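Local coordinates for uncharacterized RNA methyltransferase pyrab10780 (Pyrococcus abyssi, PDB 2JJQ), which methylates carbon 5 of uridine 54 in tRNA, using S-adenosyl-L-methionine as the methyl donor, at residues 93-96 and 97-101; 158-161 and 162-165; 283-286 and 287-291. One frame throughout, in Å; residues are numbered along the deposited sequence.

Interaction 1: 93-96 and 97-101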
loop_
_atom_site.group_PDB
_atom_site.type_symbol
_atom_site.label_atom_id
_atom_site.label_comp_id
_atom_site.label_asym_id
_atom_site.label_seq_id
_atom_site.Cartn_x
_atom_site.Cartn_y
_atom_site.Cartn_z
ATOM N N GLN A 93 5.081 12.113 -8.922
ATOM C CA GLN A 93 6.353 11.611 -9.490
ATOM C C GLN A 93 7.135 12.647 -10.254
ATOM O O GLN A 93 8.313 12.452 -10.538
ATOM C CB GLN A 93 6.122 10.431 -10.444
ATOM C CG GLN A 93 7.363 9.547 -10.500
ATOM C CD GLN A 93 7.207 8.248 -11.361
ATOM O OE1 GLN A 93 6.411 7.355 -11.048
ATOM N NE2 GLN A 93 8.022 8.139 -12.412
ATOM N N HIS A 94 6.473 13.738 -10.603
ATOM C CA HIS A 94 7.119 14.842 -11.377
ATOM C C HIS A 94 7.895 15.775 -10.443
ATOM O O HIS A 94 8.524 16.752 -10.902
ATOM C CB HIS A 94 6.048 15.626 -12.098
ATOM C CG HIS A 94 5.029 16.230 -11.161
ATOM N ND1 HIS A 94 4.157 15.468 -10.412
ATOM C CD2 HIS A 94 4.751 17.516 -10.855
ATOM C CE1 HIS A 94 3.404 16.254 -9.662
ATOM N NE2 HIS A 94 3.728 17.506 -9.928
ATOM N N LEU A 95 7.841 15.484 -9.142
ATOM C CA LEU A 95 8.481 16.355 -8.097
ATOM C C LEU A 95 9.729 15.728 -7.493
ATOM O O LEU A 95 9.729 14.537 -7.180
ATOM C CB LEU A 95 7.501 16.624 -6.962
ATOM C CG LEU A 95 6.179 17.291 -7.354
ATOM C CD1 LEU A 95 5.352 17.339 -6.079
ATOM C CD2 LEU A 95 6.391 18.672 -7.965
ATOM N N ASN A 96 10.761 16.534 -7.264
ATOM C CA ASN A 96 11.968 16.072 -6.564
ATOM C C ASN A 96 11.550 15.489 -5.231
ATOM O O ASN A 96 10.619 15.993 -4.561
ATOM C CB ASN A 96 12.859 17.252 -6.221
ATOM C CG ASN A 96 13.567 17.795 -7.427
ATOM O OD1 ASN A 96 13.918 17.068 -8.365
ATOM N ND2 ASN A 96 13.823 19.097 -7.387
ATOM N N TYR A 97 12.275 14.458 -4.834
ATOM C CA TYR A 97 11.860 13.709 -3.622
ATOM C C TYR A 97 11.882 14.561 -2.364
ATOM O O TYR A 97 10.971 14.508 -1.501
ATOM C CB TYR A 97 12.691 12.424 -3.476
ATOM C CG TYR A 97 12.138 11.551 -2.375
ATOM C CD1 TYR A 97 10.844 11.071 -2.459
ATOM C CD2 TYR A 97 12.933 11.181 -1.283
ATOM C CE1 TYR A 97 10.317 10.232 -1.455
ATOM C CE2 TYR A 97 12.401 10.367 -0.272
ATOM C CZ TYR A 97 11.097 9.907 -0.371
ATOM O OH TYR A 97 10.558 9.135 0.667
ATOM N N ASP A 98 12.887 15.442 -2.260
ATOM C CA ASP A 98 12.937 16.272 -1.055
ATOM C C ASP A 98 11.699 17.164 -0.971
ATOM O O ASP A 98 11.225 17.491 0.134
ATOM C CB ASP A 98 14.228 17.090 -0.989
ATOM C CG ASP A 98 14.222 18.264 -1.942
ATOM O OD1 ASP A 98 13.860 18.078 -3.102
ATOM O OD2 ASP A 98 14.588 19.405 -1.554
ATOM N N TYR A 99 11.184 17.580 -2.120
ATOM C CA TYR A 99 9.981 18.415 -2.084
ATOM C C TYR A 99 8.769 17.559 -1.741
ATOM O O TYR A 99 7.867 18.015 -1.034
ATOM C CB TYR A 99 9.726 19.235 -3.357
ATOM C CG TYR A 99 8.525 20.122 -3.112
ATOM C CD1 TYR A 99 8.592 21.155 -2.185
ATOM C CD2 TYR A 99 7.302 19.842 -3.678
ATOM C CE1 TYR A 99 7.496 21.904 -1.875
ATOM C CE2 TYR A 99 6.166 20.632 -3.364
ATOM C CZ TYR A 99 6.289 21.636 -2.457
ATOM O OH TYR A 99 5.219 22.464 -2.090
ATOM N N GLN A 100 8.704 16.345 -2.289
ATOM C CA GLN A 100 7.603 15.453 -1.845
ATOM C C GLN A 100 7.579 15.420 -0.317
ATOM O O GLN A 100 6.510 15.467 0.260
ATOM C CB GLN A 100 7.815 14.035 -2.400
ATOM C CG GLN A 100 7.599 13.976 -3.910
ATOM C CD GLN A 100 7.734 12.561 -4.405
ATOM O OE1 GLN A 100 7.373 11.623 -3.690
ATOM N NE2 GLN A 100 8.313 12.387 -5.588
ATOM N N LEU A 101 8.733 15.267 0.340
ATOM C CA LEU A 101 8.735 15.151 1.802
ATOM C C LEU A 101 8.308 16.458 2.485
ATOM O O LEU A 101 7.630 16.453 3.505
ATOM C CB LEU A 101 10.144 14.745 2.297
ATOM C CG LEU A 101 10.596 13.388 1.806
ATOM C CD1 LEU A 101 12.136 13.203 2.292
ATOM C CD2 LEU A 101 9.692 12.277 2.307
HETATM O O HOH W 1 13.476 20.362 -4.723
#
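The amide of Gln-100 reaches back from the first turn of helix 97-112 to the loop before it: NE2 donates to the backbone O of Leu-95 over 3.0 Å, with an N-H...O angle of 162°. The O of Leu-95 lies close to the amide plane of Gln-100, and since OE1 accepts from the backbone N of His-414, both ends of the amide are held and its rotation is fixed. An extended glutamine has the length this span needs. CB of Leu-95 rests on CG of Gln-100, while CD1 of Leu-95 meets the ring edge of Tyr-99 at CD2, 4.0 Å away. Leu-28 of strand 24-28 touches both Leu-95 and Tyr-99, making this the tightly packed side. The other side is looser. There Asn-96 and Asp-98 are bridged by a water, which accepts from ND2 of Asn-96 at 3.0 Å and donates to OD1 of Asp-98 at 2.8 Å; small polar side chains suit this wetter margin. The O of Asn-96 takes the N-H of Gln-100 and a weaker one from Tyr-99. Asn-96 is the N-cap residue, though its side chain makes no capping bond; at this helix N-terminus a first-turn glutamine bonds back to the carbonyl before the cap.

Interaction 2: 158-161 and 162-165; sequences PVFG and KTSR
The ring of Phe-160 meets Thr-163 at its edge: CB of the threonine lies near the ring plane, 3.7 Å from CE2, with the methyl CG2 a little farther along. CB of Ser-164 comes up obliquely to CD2 at 4.0 Å. The ring swings out to this place because CG stands anti to the backbone N (chi1 -173°). Outside the two segments, Lys-201 makes a cation-pi contact with the same ring. A branched threonine fits here, giving its carbon side to the ring while OG1 bonds to Glu-199.

Beside this apolar patch, the O of Gly-161 receives two bonds from Ser-164. The hydroxyl OG donates at 2.7 Å, and the backbone N donates at 2.9 Å with an N-H...O angle of 161°. Serine is short enough to fold back in this way: OG sits between its own backbone N and carbonyl carbon (chi1 61°), facing the turn. OG also bonds to the backbone N of Cys-157, which by similarity is a ligand of the [4Fe-4S] cluster, so the serine probably helps to position that cysteine's backbone. Gly-161 has a positive phi, a conformation that glycine, lacking CB, adopts readily. A water bridges the turn, donating to O of Phe-160 and accepting from N of Thr-163.

The turn and the first turn of helix 162-178 pack together on a sheet: Phe-160 of the turn and Ser-164 of the helix touch Ile-131 of strand 130-136, and Phe-160 also reaches Leu-197 and Glu-199 of strand 192-199.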
loop_
_atom_site.group_PDB
_atom_site.type_symbol
_atom_site.label_atom_id
_atom_site.label_comp_id
_atom_site.label_asym_id
_atom_site.label_seq_id
_atom_site.Cartn_x
_atom_site.Cartn_y
_atom_site.Cartn_z
ATOM N N PRO A 158 9.343 1.196 -12.890
ATOM C CA PRO A 158 10.532 1.554 -12.102
ATOM C C PRO A 158 10.320 1.534 -10.560
ATOM O O PRO A 158 11.250 1.231 -9.838
ATOM C CB PRO A 158 10.864 2.988 -12.602
ATOM C CG PRO A 158 10.144 3.084 -13.945
ATOM C CD PRO A 158 8.878 2.305 -13.747
ATOM N N VAL A 159 9.123 1.826 -10.072
ATOM C CA VAL A 159 8.894 1.728 -8.616
ATOM C C VAL A 159 8.962 0.260 -8.113
ATOM O O VAL A 159 9.383 0.026 -6.986
ATOM C CB VAL A 159 7.597 2.402 -8.111
ATOM C CG1 VAL A 159 7.571 3.889 -8.502
ATOM C CG2 VAL A 159 6.345 1.716 -8.632
ATOM N N PHE A 160 8.577 -0.696 -8.962
ATOM C CA PHE A 160 8.766 -2.111 -8.627
ATOM C C PHE A 160 10.212 -2.556 -8.861
ATOM O O PHE A 160 10.813 -3.240 -8.035
ATOM C CB PHE A 160 7.798 -2.962 -9.444
ATOM C CG PHE A 160 7.802 -4.411 -9.046
ATOM C CD1 PHE A 160 6.903 -4.869 -8.083
ATOM C CD2 PHE A 160 8.723 -5.308 -9.606
ATOM C CE1 PHE A 160 6.895 -6.198 -7.672
ATOM C CE2 PHE A 160 8.710 -6.683 -9.226
ATOM C CZ PHE A 160 7.807 -7.098 -8.212
ATOM N N GLY A 161 10.772 -2.176 -10.018
ATOM C CA GLY A 161 12.164 -2.425 -10.308
ATOM C C GLY A 161 12.323 -3.344 -11.514
ATOM O O GLY A 161 11.330 -3.732 -12.182
ATOM N N LYS A 162 13.573 -3.716 -11.753
ATOM C CA LYS A 162 13.958 -4.433 -12.978
ATOM C C LYS A 162 13.277 -5.762 -13.185
ATOM O O LYS A 162 13.187 -6.208 -14.302
ATOM C CB LYS A 162 15.458 -4.702 -13.006
ATOM C CG LYS A 162 16.006 -5.264 -11.720
ATOM C CD LYS A 162 17.325 -6.021 -11.972
ATOM C CE LYS A 162 18.045 -6.356 -10.670
ATOM N NZ LYS A 162 19.370 -7.003 -10.940
ATOM N N THR A 163 12.860 -6.427 -12.108
ATOM C CA THR A 163 12.105 -7.678 -12.272
ATOM C C THR A 163 10.923 -7.458 -13.169
ATOM O O THR A 163 10.503 -8.385 -13.835
ATOM C CB THR A 163 11.649 -8.237 -10.901
ATOM O OG1 THR A 163 12.819 -8.484 -10.131
ATOM C CG2 THR A 163 10.868 -9.534 -11.022
ATOM N N SER A 164 10.338 -6.259 -13.164
ATOM C CA SER A 164 9.096 -6.077 -13.934
ATOM C C SER A 164 9.422 -6.126 -15.435
ATOM O O SER A 164 8.715 -6.697 -16.209
ATOM C CB SER A 164 8.375 -4.762 -13.561
ATOM O OG SER A 164 9.208 -3.651 -13.849
ATOM N N ARG A 165 10.531 -5.535 -15.823
ATOM C CA ARG A 165 11.005 -5.593 -17.228
ATOM C C ARG A 165 11.137 -7.042 -17.739
ATOM O O ARG A 165 10.595 -7.413 -18.810
ATOM C CB ARG A 165 12.374 -4.885 -17.323
ATOM C CG ARG A 165 12.874 -4.767 -18.805
ATOM C CD ARG A 165 14.119 -3.883 -18.904
ATOM N NE ARG A 165 13.767 -2.471 -18.806
ATOM C CZ ARG A 165 13.297 -1.727 -19.819
ATOM N NH1 ARG A 165 13.126 -2.248 -21.035
ATOM N NH2 ARG A 165 13.001 -0.446 -19.616
HETATM O O HOH W 2 12.670 -5.548 -9.233
#

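Interaction 3: 283-286 and 287-291; sequences RKVS and ELVEG
Two donors grip the O of Arg-283: the backbone N of Glu-287 at 3.0 Å and the hydroxyl OG of Ser-286 at 2.7 Å. Serine suits this place because a short side chain, with OG between its backbone N and carbonyl carbon (chi1 70°), can turn back on the preceding turn of its own helix. The aliphatic part of Glu-287 lies over the same carbonyl. The side chains of Glu-287 and Lys-284 cross at about a right angle, NZ of Lys-284 staying 4.2 Å from OE1 of Glu-287, too far for a salt bridge. Lys-284 also lays its CG against CD1 of Leu-288 at 4.0 Å, its long alkyl chain serving as apolar surface.

On the buried side CG1 of Val-285 meets CG1 of Val-289 at 4.1 Å, and both valines touch Ile-358 of strand 356-359, where compact branched side chains fit against the sheet. The O of Val-285 accepts from N of Val-289 at 3.2 Å and from N of Leu-288, which lies well above the carbonyl plane. The chemistry implies an amphipathic helix end: Glu-287 and Arg-283, salt-bridged to Asp-259, face solvent, Val-285, Leu-288 and Val-289 face the sheet, and Lys-284 and Glu-287 probably attract only weakly.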
loop_
_atom_site.group_PDB
_atom_site.type_symbol
_atom_site.label_atom_id
_atom_site.label_comp_id
_atom_site.label_asym_id
_atom_site.label_seq_id
_atom_site.Cartn_x
_atom_site.Cartn_y
_atom_site.Cartn_z
ATOM N N ARG A 283 10.251 -1.644 13.126
ATOM C CA ARG A 283 11.228 -1.242 14.162
ATOM C C ARG A 283 10.610 -0.145 15.014
ATOM O O ARG A 283 10.735 -0.181 16.253
ATOM C CB ARG A 283 12.495 -0.727 13.501
ATOM C CG ARG A 283 13.301 -1.847 12.858
ATOM C CD ARG A 283 14.561 -1.175 12.237
ATOM N NE ARG A 283 15.406 -2.168 11.580
ATOM C CZ ARG A 283 16.509 -1.825 10.916
ATOM N NH1 ARG A 283 16.852 -0.513 10.848
ATOM N NH2 ARG A 283 17.252 -2.763 10.327
ATOM N N LYS A 284 9.927 0.802 14.354
ATOM C CA LYS A 284 9.376 1.958 15.094
ATOM C C LYS A 284 8.319 1.495 16.048
ATOM O O LYS A 284 8.314 1.941 17.180
ATOM C CB LYS A 284 8.768 3.032 14.176
ATOM C CG LYS A 284 8.310 4.309 14.946
ATOM C CD LYS A 284 9.642 5.110 15.288
ATOM C CE LYS A 284 9.492 6.299 16.142
ATOM N NZ LYS A 284 10.912 6.749 16.479
ATOM N N VAL A 285 7.395 0.647 15.579
ATOM C CA VAL A 285 6.389 0.071 16.473
ATOM C C VAL A 285 7.033 -0.642 17.650
ATOM O O VAL A 285 6.605 -0.428 18.804
ATOM C CB VAL A 285 5.391 -0.826 15.733
ATOM C CG1 VAL A 285 4.447 -1.566 16.736
ATOM C CG2 VAL A 285 4.587 0.067 14.682
ATOM N N SER A 286 8.078 -1.427 17.393
ATOM C CA SER A 286 8.699 -2.199 18.485
ATOM C C SER A 286 9.333 -1.255 19.493
ATOM O O SER A 286 9.514 -1.631 20.655
ATOM C CB SER A 286 9.757 -3.205 17.999
ATOM O OG SER A 286 10.895 -2.542 17.524
ATOM N N GLU A 287 9.725 -0.072 19.039
ATOM C CA GLU A 287 10.382 0.904 19.911
ATOM C C GLU A 287 9.393 1.657 20.823
ATOM O O GLU A 287 9.742 2.074 21.946
ATOM C CB GLU A 287 11.190 1.885 19.067
ATOM C CG GLU A 287 12.427 1.178 18.567
ATOM C CD GLU A 287 13.156 1.894 17.451
ATOM O OE1 GLU A 287 12.757 3.024 17.056
ATOM O OE2 GLU A 287 14.140 1.282 16.960
ATOM N N LEU A 288 8.176 1.828 20.336
ATOM C CA LEU A 288 7.157 2.626 21.014
ATOM C C LEU A 288 6.345 1.845 22.026
ATOM O O LEU A 288 5.831 2.433 22.983
ATOM C CB LEU A 288 6.199 3.220 19.982
ATOM C CG LEU A 288 6.875 4.285 19.085
ATOM C CD1 LEU A 288 5.833 4.823 18.093
ATOM C CD2 LEU A 288 7.534 5.435 19.827
ATOM N N VAL A 289 6.155 0.545 21.803
ATOM C CA VAL A 289 5.332 -0.218 22.758
ATOM C C VAL A 289 6.029 -0.258 24.143
ATOM O O VAL A 289 7.232 -0.075 24.242
ATOM C CB VAL A 289 5.025 -1.642 22.269
ATOM C CG1 VAL A 289 4.398 -1.602 20.829
ATOM C CG2 VAL A 289 6.320 -2.494 22.166
ATOM N N GLU A 290 5.259 -0.556 25.175
ATOM C CA GLU A 290 5.775 -0.683 26.542
ATOM C C GLU A 290 5.213 -1.933 27.202
ATOM O O GLU A 290 4.089 -2.341 26.951
ATOM C CB GLU A 290 5.436 0.557 27.378
ATOM C CG GLU A 290 6.204 1.806 26.928
ATOM C CD GLU A 290 5.979 3.004 27.810
ATOM O OE1 GLU A 290 5.426 2.857 28.913
ATOM O OE2 GLU A 290 6.363 4.113 27.393
ATOM N N GLY A 291 6.004 -2.519 28.105
ATOM C CA GLY A 291 5.522 -3.638 28.880
ATOM C C GLY A 291 5.813 -4.963 28.203
ATOM O O GLY A 291 6.740 -5.069 27.424
HETATM O O HOH W 3 11.929 4.863 18.391
HETATM O O HOH W 4 9.498 -1.150 23.474
#

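Overall arrangement
Along the chain the contacts come in the order interaction 1, interaction 2, interaction 3. The first two are helix beginnings, of helices 97-112 and 162-178, whereas interaction 3 is the end of helix 275-288. Interactions 1 and 2 lie about 20 Å apart between centres and about 4 Å between nearest atoms, beside the probable cluster site, with Gln-93 near Cys-90 and Ser-164 near Cys-157; interaction 1 also packs against strand 24-28. Interaction 3, its centre about 30 Å from that of interaction 1 and about 33 Å from that of interaction 2, packs on the eight-stranded sheet of the catalytic domain, the side chain of Val-285 about 9 Å from the bound S-adenosyl-L-homocysteine. The probable tRNA site lies where these two regions and the N-terminal TRAM-like domain meet.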